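Local coordinates for trypsin inhibitor BGIT (Momordica charantia, PDB 1VBW), which inhibits trypsin and probably related serine proteases, presumably by presenting a reactive-site loop to the enzyme, at residues S7-V13 against V61-I67; V31-K37 against D49-V55. All coordinates share one frame; numbering follows the deposited sequence. Where two conformers were deposited one is given.

Interaction 1: S7-V13 against V61-I67. With K (potassium ion), chain B; NA (sodium ion), chain C.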
ATOM      1  N   SER A   7       5.901   7.257  -4.239  1.00  6.96           N
ATOM      2  CA  SER A   7       6.125   6.453  -3.057  1.00  7.95           C
ATOM      3  C   SER A   7       5.063   6.586  -1.960  1.00  6.21           C
ATOM      4  O   SER A   7       5.144   5.913  -0.960  1.00  7.09           O
ATOM      5  CB  SER A   7       7.534   6.689  -2.525  1.00 12.66           C
ATOM      6  OG  SER A   7       7.710   8.032  -2.305  1.00 12.53           O
ATOM      7  N   SER A   8       4.041   7.436  -2.193  1.00  6.77           N
ATOM      8  CA  SER A   8       2.894   7.429  -1.278  0.60  6.39           C
ATOM      9  C   SER A   8       1.653   7.780  -2.084  1.00  6.01           C
ATOM     10  O   SER A   8       1.721   8.504  -3.082  1.00  6.78           O
ATOM     11  CB  SER A   8       3.124   8.351  -0.072  0.60  9.34           C
ATOM     12  OG  SER A   8       2.128   8.142   0.917  0.60  9.32           O
ATOM     13  N   TRP A   9       0.556   7.233  -1.623  1.00  5.70           N
ATOM     14  CA  TRP A   9      -0.740   7.343  -2.317  1.00  5.45           C
ATOM     15  C   TRP A   9      -1.813   7.845  -1.362  1.00  5.88           C
ATOM     16  O   TRP A   9      -2.769   7.142  -1.019  1.00  6.11           O
ATOM     17  CB  TRP A   9      -1.168   5.965  -2.879  1.00  5.69           C
ATOM     18  CG  TRP A   9      -0.333   5.565  -4.053  1.00  5.51           C
ATOM     19  CD1 TRP A   9      -0.688   5.693  -5.346  1.00  6.21           C
ATOM     20  CD2 TRP A   9       0.984   4.952  -4.043  1.00  5.41           C
ATOM     21  NE1 TRP A   9       0.309   5.236  -6.193  1.00  6.73           N
ATOM     22  CE2 TRP A   9       1.345   4.761  -5.393  1.00  5.77           C
ATOM     23  CE3 TRP A   9       1.861   4.529  -3.054  1.00  5.65           C
ATOM     24  CZ2 TRP A   9       2.557   4.197  -5.773  1.00  6.31           C
ATOM     25  CZ3 TRP A   9       3.079   3.981  -3.421  1.00  5.98           C
ATOM     26  CH2 TRP A   9       3.424   3.819  -4.776  1.00  6.35           C
ATOM     27  N   PRO A  10      -1.663   9.085  -0.899  1.00  6.39           N
ATOM     28  CA  PRO A  10      -2.623   9.561   0.140  1.00  7.22           C
ATOM     29  C   PRO A  10      -4.038   9.596  -0.345  1.00  6.33           C
ATOM     30  O   PRO A  10      -4.959   9.493   0.500  1.00  7.00           O
ATOM     31  CB  PRO A  10      -2.083  10.983   0.438  1.00  9.81           C
ATOM     32  CG  PRO A  10      -1.334  11.391  -0.786  1.00  9.47           C
ATOM     33  CD  PRO A  10      -0.654  10.081  -1.230  1.00  8.17           C
ATOM     34  N   GLN A  11      -4.319   9.748  -1.636  1.00  6.26           N
ATOM     35  CA  GLN A  11      -5.682   9.820  -2.104  1.00  6.61           C
ATOM     36  C   GLN A  11      -6.390   8.489  -2.103  1.00  6.88           C
ATOM     37  O   GLN A  11      -7.612   8.450  -2.357  1.00  8.33           O
ATOM     38  CB  GLN A  11      -5.790  10.422  -3.519  1.00  8.66           C
ATOM     39  CG  GLN A  11      -5.300  11.844  -3.605  1.00 11.87           C
ATOM     40  CD  GLN A  11      -5.636  12.441  -4.985  1.00 18.35           C
ATOM     41  OE1 GLN A  11      -6.751  12.386  -5.478  1.00 28.50           O
ATOM     42  NE2 GLN A  11      -4.616  12.954  -5.655  1.00 45.23           N
ATOM     43  N   LEU A  12      -5.682   7.374  -1.843  1.00  6.04           N
ATOM     44  CA  LEU A  12      -6.349   6.071  -1.848  0.94  5.93           C
ATOM     45  C   LEU A  12      -7.054   5.726  -0.553  1.00  6.18           C
ATOM     46  O   LEU A  12      -7.790   4.731  -0.523  1.00  6.86           O
ATOM     47  CB  LEU A  12      -5.376   4.983  -2.271  0.94  5.88           C
ATOM     48  CG  LEU A  12      -4.854   5.102  -3.705  0.94  6.24           C
ATOM     49  CD1 LEU A  12      -3.833   4.024  -3.989  0.94  6.76           C
ATOM     50  CD2 LEU A  12      -6.020   4.993  -4.715  0.94  9.29           C
ATOM     51  N   VAL A  13      -6.908   6.541   0.496  1.00  5.98           N
ATOM     52  CA  VAL A  13      -7.738   6.277   1.675  1.00  6.07           C
ATOM     53  C   VAL A  13      -9.191   6.433   1.275  1.00  6.60           C
ATOM     54  O   VAL A  13      -9.577   7.300   0.518  1.00  7.34           O
ATOM     55  CB  VAL A  13      -7.390   7.158   2.877  1.00  6.81           C
ATOM     56  CG1 VAL A  13      -5.930   6.910   3.267  1.00  8.45           C
ATOM     57  CG2 VAL A  13      -7.665   8.632   2.618  1.00  8.56           C
ATOM     58  N   VAL A  61      -9.491   1.025   2.359  1.00  6.20           N
ATOM     59  CA  VAL A  61      -8.186   1.543   2.772  1.00  5.54           C
ATOM     60  C   VAL A  61      -8.326   2.593   3.869  1.00  5.99           C
ATOM     61  O   VAL A  61      -9.050   3.574   3.720  1.00  6.24           O
ATOM     62  CB  VAL A  61      -7.480   2.134   1.540  1.00  5.91           C
ATOM     63  CG1 VAL A  61      -6.088   2.699   1.907  1.00  6.70           C
ATOM     64  CG2 VAL A  61      -7.320   1.119   0.434  1.00  7.13           C
ATOM     65  N   ALA A  62      -7.593   2.360   4.968  1.00  5.86           N
ATOM     66  CA  ALA A  62      -7.769   3.120   6.183  1.00  6.93           C
ATOM     67  C   ALA A  62      -6.495   3.813   6.637  1.00  6.67           C
ATOM     68  O   ALA A  62      -6.524   4.445   7.702  1.00  8.04           O
ATOM     69  CB  ALA A  62      -8.257   2.208   7.312  1.00 13.26           C
ATOM     70  N   ARG A  63      -5.414   3.687   5.892  1.00  6.69           N
ATOM     71  CA  ARG A  63      -4.168   4.417   6.138  1.00  6.78           C
ATOM     72  C   ARG A  63      -3.569   4.788   4.765  1.00  6.44           C
ATOM     73  O   ARG A  63      -3.805   4.034   3.800  1.00  6.81           O
ATOM     74  CB  ARG A  63      -3.113   3.584   6.868  1.00  8.13           C
ATOM     75  CG  ARG A  63      -3.570   2.986   8.207  1.00  8.41           C
ATOM     76  CD  ARG A  63      -3.685   4.077   9.284  1.00 11.25           C
ATOM     77  NE  ARG A  63      -3.955   3.483  10.586  1.00 11.83           N
ATOM     78  CZ  ARG A  63      -5.104   3.045  11.032  1.00 11.35           C
ATOM     79  NH1 ARG A  63      -5.208   2.501  12.257  1.00 15.26           N
ATOM     80  NH2 ARG A  63      -6.209   3.161  10.266  1.00 11.49           N
ATOM     81  N   PRO A  64      -2.809   5.853   4.645  1.00  7.22           N
ATOM     82  CA  PRO A  64      -2.239   6.239   3.291  1.00  7.12           C
ATOM     83  C   PRO A  64      -1.177   5.252   2.855  1.00  6.63           C
ATOM     84  O   PRO A  64      -0.151   5.110   3.541  1.00  7.97           O
ATOM     85  CB  PRO A  64      -1.619   7.647   3.556  1.00  8.63           C
ATOM     86  CG  PRO A  64      -1.424   7.682   5.012  1.00 12.79           C
ATOM     87  CD  PRO A  64      -2.431   6.836   5.675  1.00  8.64           C
ATOM     88  N   PRO A  65      -1.366   4.514   1.777  1.00  5.96           N
ATOM     89  CA  PRO A  65      -0.358   3.543   1.387  1.00  6.16           C
ATOM     90  C   PRO A  65       0.960   4.215   1.035  1.00  5.88           C
ATOM     91  O   PRO A  65       0.973   5.189   0.293  1.00  6.69           O
ATOM     92  CB  PRO A  65      -0.981   2.836   0.180  1.00  6.42           C
ATOM     93  CG  PRO A  65      -2.470   3.015   0.352  1.00  6.78           C
ATOM     94  CD  PRO A  65      -2.582   4.404   0.932  1.00  6.32           C
ATOM     95  N   THR A  66       2.050   3.657   1.554  1.00  5.98           N
ATOM     96  CA  THR A  66       3.372   4.234   1.361  0.61  7.28           C
ATOM     97  C   THR A  66       4.367   3.096   1.162  1.00  6.62           C
ATOM     98  O   THR A  66       4.219   2.047   1.783  1.00  8.06           O
ATOM     99  CB  THR A  66       3.698   5.054   2.640  0.61  9.65           C
ATOM    100  OG1 THR A  66       2.657   6.072   2.770  0.61 12.21           O
ATOM    101  CG2 THR A  66       5.027   5.740   2.480  0.61 10.54           C
ATOM    102  N   ILE A  67       5.393   3.310   0.359  1.00  6.41           N
ATOM    103  CA  ILE A  67       6.488   2.343   0.256  1.00  6.19           C
ATOM    104  C   ILE A  67       7.123   2.147   1.624  1.00  6.53           C
ATOM    105  O   ILE A  67       7.374   3.084   2.392  1.00  8.75           O
ATOM    106  CB  ILE A  67       7.548   2.787  -0.744  1.00  6.25           C
ATOM    107  CG1 ILE A  67       6.995   2.785  -2.175  1.00  7.23           C
ATOM    108  CG2 ILE A  67       8.789   1.918  -0.629  1.00  7.67           C
ATOM    109  CD1 ILE A  67       7.981   3.217  -3.255  1.00  8.79           C
TER
HETATM  110  K     K B1102      -9.756   9.152  -1.232  0.80 10.00           K
HETATM  111 NA    NA C1103       4.551  -0.292   3.098  1.00 11.60          NA
HETATM  112  O   HOH W   1     -10.637   9.864  -3.376  1.00 24.31           O
HETATM  113  O   HOH W   2     -10.978   7.068  -2.398  1.00 26.35           O
HETATM  114  O   HOH W   3     -11.448  10.482   0.192  1.00 10.27           O
HETATM  115  O   HOH W   4       3.941   1.463   5.096  1.00 19.27           O
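The indole of Trp9 meets 61-67 along its edge: Pro65 O lies in the ring plane, 3.5 Å from Trp9 CE3, and Ile67 CG1 also sits near that plane. The Trp9 side chain also touches Ile24 of helix 17-27 and Val51 of strand 50-55, and its NE1 hydrogen-bonds Glu27. In this potato-inhibitor fold, the N-terminal segment runs opposite in sense to the C-terminal one, joined by a single bridge between Ser8 and Thr66. Two backbone bonds frame it: Ile67 N to Ser7 O, 2.9 Å, and Trp9 N to Pro65 O, 2.8 Å, the latter approached nearly along the C=O axis at 169°. The hydroxyls Ser8 OG and Thr66 OG1 pair at 2.8 Å, though each side chain has a second conformer. With CG1 of Ile67 anti to its carbonyl carbon (chi1 -67°), CD1 reaches Ser7 CB at 3.6 Å; lacking the CG1-CD1 arm, an alanine here would probably leave Ser7 CB without that contact and a gap beside the Trp9 edge. Farther along, Val13 CG1 lies 3.5 Å from Arg63 C, while Val13 O and Gln11 O each bind the potassium ion at 2.5 Å.

Interaction 2: V31-K37 against D49-V55; sequences VRAVIIK and DRVRVWV
Ile36 lies alongside Trp54, its CB over one face of the indole toward the rim and its CG2 3.5 Å from CZ3. Both belong to neighbouring parallel strands, 32-37 and 50-55, whose short axes come within 4.5 Å and cross at -28°. The evidence for parallel pairing is a regular ladder: Arg32, Val34 and Ile36 donate their N-H groups to Asp49 O, Val51 O and Val53 O, and their carbonyls accept from Val51, Val53 and Val55. Its bond from Val53 N to Val34 O spans 2.8 Å with an N-H...O angle of 169°.

Packing is dense on the face of Val34, Arg52, Ile36 and Trp54. In one of its two conformers, Val34 places CG1 between its backbone N and carbonyl carbon (chi1 58°), which sets that methyl 3.4 Å from Arg52 CG. Ile36 CD1 meets the same arginine's chain, 3.9 Å from CG; the Ile35 and Ile36 contacts likewise hold for one of two conformers. Next to it Arg52 NH2 lies 3.1 Å above the plane of the Arg50 guanidinium, over its centre, with no hydrogen bond between the two groups. This close pairing of like charges is likely eased by Arg50's salt bridges to Asp45 and the Gly68 carboxylate; Arg52 NH2 bonds to Thr43 O. As in relatives of this family, the two arginines probably brace the protease-binding loop.

At the two ends of strand 32-37 the contact is looser: the side chains of Arg32 and Lys37 lead away from strand 50-55. Ile35, an exposed member of the Ala33, Val51 and Val53 face, covers Val53 with CD1 at 3.7 Å from CB. On this side Val51 and Val53, with Val31 beside them, meet Ile24 of helix 17-27, and on its other flank strand 50-55 is joined by strand 66-67.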
ATOM      1  N   VAL A  31       6.850  -1.733  -7.308  1.00  5.89           N
ATOM      2  CA  VAL A  31       6.308  -2.144  -6.016  1.00  5.57           C
ATOM      3  C   VAL A  31       5.198  -3.172  -6.217  1.00  5.45           C
ATOM      4  O   VAL A  31       4.519  -3.212  -7.230  1.00  6.30           O
ATOM      5  CB  VAL A  31       5.778  -0.965  -5.184  1.00  6.02           C
ATOM      6  CG1 VAL A  31       6.851   0.106  -5.014  1.00  7.25           C
ATOM      7  CG2 VAL A  31       4.498  -0.385  -5.750  1.00  7.40           C
ATOM      8  N   ARG A  32       5.001  -3.947  -5.156  1.00  5.75           N
ATOM      9  CA  ARG A  32       3.850  -4.815  -5.009  1.00  5.83           C
ATOM     10  C   ARG A  32       3.086  -4.372  -3.791  1.00  5.34           C
ATOM     11  O   ARG A  32       3.669  -4.168  -2.701  1.00  6.40           O
ATOM     12  CB  ARG A  32       4.314  -6.291  -4.841  1.00  6.65           C
ATOM     13  CG  ARG A  32       3.182  -7.221  -4.475  1.00  6.94           C
ATOM     14  CD  ARG A  32       3.604  -8.687  -4.547  1.00  9.19           C
ATOM     15  NE  ARG A  32       2.597  -9.574  -4.017  1.00  9.01           N
ATOM     16  CZ  ARG A  32       2.543 -10.032  -2.751  1.00  9.15           C
ATOM     17  NH1 ARG A  32       3.535  -9.758  -1.896  1.00 11.20           N
ATOM     18  NH2 ARG A  32       1.534 -10.791  -2.381  1.00 12.19           N
ATOM     19  N   ALA A  33       1.762  -4.207  -3.966  1.00  5.34           N
ATOM     20  CA  ALA A  33       0.893  -3.815  -2.868  1.00  5.75           C
ATOM     21  C   ALA A  33       0.376  -5.066  -2.169  1.00  6.80           C
ATOM     22  O   ALA A  33      -0.077  -6.026  -2.798  1.00 10.03           O
ATOM     23  CB  ALA A  33      -0.252  -2.995  -3.415  1.00  7.81           C
ATOM     24  N   VAL A  34       0.382  -5.023  -0.852  1.00  6.60           N
ATOM     25  CA  VAL A  34       0.043  -6.112   0.061  0.56  9.71           C
ATOM     26  C   VAL A  34      -1.170  -5.670   0.876  1.00  7.93           C
ATOM     27  O   VAL A  34      -1.000  -4.737   1.637  1.00  9.26           O
ATOM     28  CB  VAL A  34       1.238  -6.455   0.964  0.56 13.63           C
ATOM     29  CG1 VAL A  34       1.722  -5.290   1.779  0.56 27.84           C
ATOM     30  CG2 VAL A  34       0.933  -7.677   1.848  0.56 19.90           C
ATOM     31  N   ILE A  35      -2.337  -6.308   0.749  1.00  8.29           N
ATOM     32  CA  ILE A  35      -3.520  -5.966   1.519  0.54  7.32           C
ATOM     33  C   ILE A  35      -3.429  -6.604   2.900  1.00  7.32           C
ATOM     34  O   ILE A  35      -3.253  -7.821   2.988  1.00 10.00           O
ATOM     35  CB  ILE A  35      -4.804  -6.476   0.813  0.54  9.54           C
ATOM     36  CG1 ILE A  35      -4.817  -5.968  -0.611  0.54 10.34           C
ATOM     37  CG2 ILE A  35      -5.995  -6.091   1.660  0.54 10.81           C
ATOM     38  CD1 ILE A  35      -5.106  -4.487  -0.642  0.54 15.43           C
ATOM     39  N   ILE A  36      -3.565  -5.820   3.946  1.00  6.86           N
ATOM     40  CA  ILE A  36      -3.435  -6.313   5.303  1.00  7.25           C
ATOM     41  C   ILE A  36      -4.489  -5.627   6.160  1.00  6.66           C
ATOM     42  O   ILE A  36      -4.649  -4.412   6.080  1.00  7.13           O
ATOM     43  CB  ILE A  36      -2.070  -6.009   5.952  0.53  9.14           C
ATOM     44  CG1 ILE A  36      -0.913  -6.394   5.064  0.53 10.04           C
ATOM     45  CG2 ILE A  36      -2.032  -6.731   7.289  0.53  9.85           C
ATOM     46  CD1 ILE A  36       0.433  -5.983   5.646  0.53 14.57           C
ATOM     47  N   LYS A  37      -5.182  -6.382   6.989  1.00  8.06           N
ATOM     48  CA  LYS A  37      -6.189  -5.782   7.855  1.00  8.45           C
ATOM     49  C   LYS A  37      -5.522  -4.951   8.942  1.00  7.36           C
ATOM     50  O   LYS A  37      -4.574  -5.414   9.606  1.00  7.96           O
ATOM     51  CB  LYS A  37      -7.057  -6.856   8.540  0.58 12.37           C
ATOM     52  CG  LYS A  37      -8.236  -6.323   9.354  0.58 15.75           C
ATOM     53  CD  LYS A  37      -9.268  -7.403   9.675  0.58 22.77           C
ATOM     54  CE  LYS A  37     -10.335  -6.924  10.659  0.58 21.89           C
ATOM     55  NZ  LYS A  37     -10.671  -7.960  11.668  0.58 25.04           N
ATOM     56  N   ASP A  49      10.349  -2.232  -2.210  1.00  6.24           N
ATOM     57  CA  ASP A  49       9.524  -2.900  -3.203  1.00  6.34           C
ATOM     58  C   ASP A  49       8.129  -3.243  -2.681  1.00  5.58           C
ATOM     59  O   ASP A  49       7.363  -3.905  -3.395  1.00  6.79           O
ATOM     60  CB  ASP A  49      10.211  -4.197  -3.688  1.00  7.00           C
ATOM     61  CG  ASP A  49      10.538  -5.136  -2.548  1.00  7.18           C
ATOM     62  OD1 ASP A  49      10.058  -6.295  -2.575  1.00  9.12           O
ATOM     63  OD2 ASP A  49      11.327  -4.770  -1.674  1.00 10.49           O
ATOM     64  N   ARG A  50       7.802  -2.802  -1.471  1.00  5.67           N
ATOM     65  CA  ARG A  50       6.574  -3.190  -0.792  1.00  5.85           C
ATOM     66  C   ARG A  50       5.729  -1.949  -0.473  1.00  5.30           C
ATOM     67  O   ARG A  50       6.271  -0.961   0.002  1.00  5.99           O
ATOM     68  CB  ARG A  50       6.944  -3.855   0.534  1.00  7.02           C
ATOM     69  CG  ARG A  50       5.775  -4.352   1.371  1.00  8.43           C
ATOM     70  CD  ARG A  50       6.229  -5.113   2.607  1.00 10.17           C
ATOM     71  NE  ARG A  50       7.100  -4.316   3.456  1.00  9.52           N
ATOM     72  CZ  ARG A  50       7.953  -4.823   4.342  1.00 10.86           C
ATOM     73  NH1 ARG A  50       8.693  -4.008   5.099  1.00 12.36           N
ATOM     74  NH2 ARG A  50       8.099  -6.151   4.452  1.00 13.02           N
ATOM     75  N   VAL A  51       4.428  -2.074  -0.700  1.00  5.07           N
ATOM     76  CA  VAL A  51       3.455  -1.062  -0.251  1.00  5.47           C
ATOM     77  C   VAL A  51       2.373  -1.803   0.526  1.00  5.49           C
ATOM     78  O   VAL A  51       1.554  -2.494  -0.087  1.00  6.73           O
ATOM     79  CB  VAL A  51       2.873  -0.245  -1.394  1.00  5.50           C
ATOM     80  CG1 VAL A  51       1.810   0.723  -0.867  1.00  6.56           C
ATOM     81  CG2 VAL A  51       3.950   0.535  -2.133  1.00  5.90           C
ATOM     82  N   ARG A  52       2.347  -1.619   1.821  1.00  6.31           N
ATOM     83  CA  ARG A  52       1.250  -2.148   2.629  1.00  6.66           C
ATOM     84  C   ARG A  52      -0.007  -1.326   2.434  1.00  6.20           C
ATOM     85  O   ARG A  52       0.055  -0.090   2.538  1.00  7.75           O
ATOM     86  CB  ARG A  52       1.672  -2.189   4.094  1.00  8.38           C
ATOM     87  CG  ARG A  52       2.780  -3.234   4.262  1.00 12.76           C
ATOM     88  CD  ARG A  52       3.305  -3.339   5.643  1.00 19.11           C
ATOM     89  NE  ARG A  52       4.116  -4.564   5.673  1.00 16.30           N
ATOM     90  CZ  ARG A  52       5.186  -4.415   6.488  1.00 14.04           C
ATOM     91  NH1 ARG A  52       5.290  -3.247   7.066  1.00 24.62           N
ATOM     92  NH2 ARG A  52       5.905  -5.455   6.597  1.00 14.94           N
ATOM     93  N   VAL A  53      -1.098  -1.982   2.197  1.00  5.68           N
ATOM     94  CA  VAL A  53      -2.398  -1.388   2.042  1.00  5.91           C
ATOM     95  C   VAL A  53      -3.256  -1.863   3.218  1.00  5.44           C
ATOM     96  O   VAL A  53      -3.728  -2.978   3.209  1.00  6.25           O
ATOM     97  CB  VAL A  53      -3.034  -1.724   0.700  1.00  6.06           C
ATOM     98  CG1 VAL A  53      -4.402  -1.052   0.581  1.00  6.98           C
ATOM     99  CG2 VAL A  53      -2.124  -1.277  -0.456  1.00  7.29           C
ATOM    100  N   TRP A  54      -3.365  -0.972   4.222  1.00  5.83           N
ATOM    101  CA  TRP A  54      -4.042  -1.326   5.457  1.00  5.83           C
ATOM    102  C   TRP A  54      -5.546  -1.089   5.302  1.00  5.78           C
ATOM    103  O   TRP A  54      -5.938   0.033   4.977  1.00  7.23           O
ATOM    104  CB  TRP A  54      -3.513  -0.483   6.602  1.00  6.81           C
ATOM    105  CG  TRP A  54      -2.079  -0.772   6.948  1.00  6.83           C
ATOM    106  CD1 TRP A  54      -0.967  -0.047   6.590  1.00  7.80           C
ATOM    107  CD2 TRP A  54      -1.641  -1.847   7.780  1.00  7.20           C
ATOM    108  NE1 TRP A  54       0.164  -0.641   7.138  1.00  8.84           N
ATOM    109  CE2 TRP A  54      -0.225  -1.739   7.874  1.00  7.72           C
ATOM    110  CE3 TRP A  54      -2.271  -2.881   8.449  1.00  8.53           C
ATOM    111  CZ2 TRP A  54       0.550  -2.654   8.612  1.00  8.95           C
ATOM    112  CZ3 TRP A  54      -1.517  -3.783   9.190  1.00  9.78           C
ATOM    113  CH2 TRP A  54      -0.134  -3.641   9.262  1.00 10.08           C
ATOM    114  N   VAL A  55      -6.336  -2.122   5.551  1.00  6.21           N
ATOM    115  CA  VAL A  55      -7.770  -2.056   5.252  1.00  6.32           C
ATOM    116  C   VAL A  55      -8.586  -2.376   6.501  1.00  6.83           C
ATOM    117  O   VAL A  55      -8.186  -3.063   7.446  1.00  7.75           O
ATOM    118  CB  VAL A  55      -8.162  -2.989   4.127  1.00  6.85           C
ATOM    119  CG1 VAL A  55      -7.486  -2.567   2.810  1.00  7.65           C
ATOM    120  CG2 VAL A  55      -7.903  -4.439   4.433  1.00  8.02           C
TER

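In the fold
From the N terminus, 7-13 precedes helix 17-27, and its pairing with 61-67 closes a long loop holding the helix and strands 32-37 and 50-55. Interaction 2 is nested within that loop and closes a shorter one, 38-48. The disulfide of Cys3 and Cys48 crosses both closures, since it starts before 7-13 and ends inside the inner loop. The contacts also touch directly: Ala62 N lies 2.9 Å from Trp54 O, a probable hydrogen bond, and Val61 CG2 packs 3.6 Å from Val53 CG1. Strand 66-67 runs antiparallel to 50-55, so interaction 1 ties the N-terminal segment to the edge of the sheet that interaction 2 builds.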